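Local coordinates for protein toxin PAU_02230 (Photorhabdus asymbiotica subsp. asymbiotica ATCC 43949, PDB 6HV6) that is a bacterial toxin from an insect-pathogenic and human-pathogenic Photorhabdus, here an alpha+beta domain with helices packed around an antiparallel beta-sheet, at residues Val204-Ala209 with Leu361-Ile365. The protein carries 1 engineered substitution. Sequence-based numbering, arbitrary orientation.
Sequences VLMGWA and LNEII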
loop_
_atom_site.group_PDB
_atom_site.type_symbol
_atom_site.label_atom_id
_atom_site.label_comp_id
_atom_site.label_asym_id
_atom_site.label_seq_id
_atom_site.Cartn_x
_atom_site.Cartn_y
_atom_site.Cartn_z
ATOM N N VAL A 204 7.083 5.909 10.236
ATOM C CA VAL A 204 8.012 6.782 10.957
ATOM C C VAL A 204 7.828 8.231 10.534
ATOM O O VAL A 204 7.792 9.136 11.379
ATOM C CB VAL A 204 9.464 6.318 10.735
ATOM C CG1 VAL A 204 10.447 7.356 11.270
ATOM C CG2 VAL A 204 9.696 4.973 11.399
ATOM N N LEU A 205 7.706 8.481 9.223
ATOM C CA LEU A 205 7.552 9.852 8.740
ATOM C C LEU A 205 6.217 10.449 9.179
ATOM O O LEU A 205 6.146 11.625 9.558
ATOM C CB LEU A 205 7.680 9.877 7.206
ATOM C CG LEU A 205 7.795 11.242 6.521
ATOM C CD1 LEU A 205 9.088 11.930 6.933
ATOM C CD2 LEU A 205 7.708 11.110 4.984
ATOM N N MET A 206 5.147 9.659 9.124
ATOM C CA MET A 206 3.838 10.142 9.558
ATOM C C MET A 206 3.789 10.384 11.069
ATOM O O MET A 206 3.037 11.251 11.539
ATOM C CB MET A 206 2.752 9.141 9.137
ATOM C CG MET A 206 1.318 9.611 9.419
ATOM S SD MET A 206 0.911 11.134 8.564
ATOM C CE MET A 206 0.657 10.518 6.884
ATOM N N GLY A 207 4.559 9.622 11.844
ATOM C CA GLY A 207 4.651 9.907 13.267
ATOM C C GLY A 207 5.151 11.316 13.524
ATOM O O GLY A 207 4.609 12.035 14.365
ATOM N N TRP A 208 6.173 11.745 12.778
ATOM C CA TRP A 208 6.623 13.127 12.929
ATOM C C TRP A 208 5.592 14.110 12.383
ATOM O O TRP A 208 5.338 15.162 12.993
ATOM C CB TRP A 208 7.964 13.343 12.234
ATOM C CG TRP A 208 8.332 14.789 12.273
ATOM C CD1 TRP A 208 8.523 15.615 11.205
ATOM C CD2 TRP A 208 8.490 15.599 13.447
ATOM N NE1 TRP A 208 8.814 16.886 11.643
ATOM C CE2 TRP A 208 8.800 16.903 13.014
ATOM C CE3 TRP A 208 8.407 15.346 14.823
ATOM C CZ2 TRP A 208 9.027 17.950 13.904
ATOM C CZ3 TRP A 208 8.641 16.398 15.712
ATOM C CH2 TRP A 208 8.943 17.677 15.245
ATOM N N ALA A 209 5.004 13.793 11.224
ATOM C CA ALA A 209 3.944 14.629 10.669
ATOM C C ALA A 209 2.831 14.846 11.682
ATOM O O ALA A 209 2.343 15.968 11.858
ATOM C CB ALA A 209 3.372 13.982 9.402
ATOM N N LEU A 361 13.473 15.243 8.324
ATOM C CA LEU A 361 12.115 14.792 8.043
ATOM C C LEU A 361 11.234 15.945 7.581
ATOM O O LEU A 361 10.325 15.737 6.767
ATOM C CB LEU A 361 11.498 14.104 9.264
ATOM C CG LEU A 361 12.099 12.793 9.781
ATOM C CD1 LEU A 361 11.088 12.060 10.676
ATOM C CD2 LEU A 361 12.559 11.887 8.643
ATOM N N ASN A 362 11.498 17.166 8.060
ATOM C CA ASN A 362 10.702 18.311 7.622
ATOM C C ASN A 362 10.922 18.595 6.141
ATOM O O ASN A 362 9.966 18.830 5.392
ATOM C CB ASN A 362 11.041 19.545 8.457
ATOM C CG ASN A 362 10.229 19.631 9.732
ATOM O OD1 ASN A 362 9.206 18.966 9.887
ATOM N ND2 ASN A 362 10.672 20.480 10.646
ATOM N N GLU A 363 12.181 18.578 5.701
ATOM C CA GLU A 363 12.478 18.837 4.299
ATOM C C GLU A 363 11.918 17.745 3.400
ATOM O O GLU A 363 11.571 18.014 2.245
ATOM C CB GLU A 363 13.988 18.972 4.106
ATOM C CG GLU A 363 14.591 20.146 4.863
ATOM C CD GLU A 363 16.101 20.079 4.955
ATOM O OE1 GLU A 363 16.631 19.011 5.323
ATOM O OE2 GLU A 363 16.759 21.097 4.652
ATOM N N ILE A 364 11.824 16.515 3.909
ATOM C CA ILE A 364 11.195 15.441 3.145
ATOM C C ILE A 364 9.710 15.719 2.960
ATOM O O ILE A 364 9.153 15.510 1.873
ATOM C CB ILE A 364 11.434 14.086 3.829
ATOM C CG1 ILE A 364 12.929 13.745 3.838
ATOM C CG2 ILE A 364 10.629 12.981 3.133
ATOM C CD1 ILE A 364 13.274 12.525 4.691
ATOM N N ILE A 365 9.045 16.199 4.014
ATOM C CA ILE A 365 7.660 16.644 3.906
ATOM C C ILE A 365 7.536 17.954 3.132
ATOM O O ILE A 365 6.423 18.386 2.823
ATOM C CB ILE A 365 7.059 16.730 5.328
ATOM C CG1 ILE A 365 7.061 15.358 5.992
ATOM C CG2 ILE A 365 5.608 17.243 5.333
ATOM C CD1 ILE A 365 6.770 15.427 7.464
#
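Two helices meet here at nearly a right angle: Trp208 and Leu205, on helix 199-211, pack against Leu361, Asn362, Ile364 and Ile365 of the short helix at the C-terminal end of the model. In this alpha+beta domain, built round a six-stranded antiparallel sheet, the contact ties the end of the modelled chain to a helix that comes before most of the sheet strands. The segment axes approach no nearer than 10.4 Å, so side chains rather than backbones fill the interface.

Leu205 and Leu361 share the apolar half. The CG of Leu205 lies anti to the backbone N (chi1 -170°), which brings the branched end closer to the short helix than the CB direction alone would. From there the two methyls part company: CD1 meets Leu361 CD2 at 3.9 Å, the two leucines running past each other in opposite senses, while CD2 touches Ile364 CG2. Leu236 of helix 235-244 packs against both Leu205 and Ile364.

Leu361 also turns its other methyl to the tryptophan, CD1 lying 3.7 Å from Trp208 CB. Ile365 points its CD1 across to helix 199-211, 4.1 Å from Trp208 CD1 and also against Ala209 CB. Val351, from a loop, touches both Trp208 and Leu361.

Beside this greasy patch lies one polar link. The indole and the Asn362 amide are turned 45° against each other, and OD1 also accepts a hydrogen bond from Gln214 NE2, a second grip on the same oxygen. Trp208 NE1 donates to Asn362 OD1 over 2.8 Å, almost straight at 173°; the oxygen lies in the indole plane, whereas the nitrogen stands well above the amide's carbonyl plane.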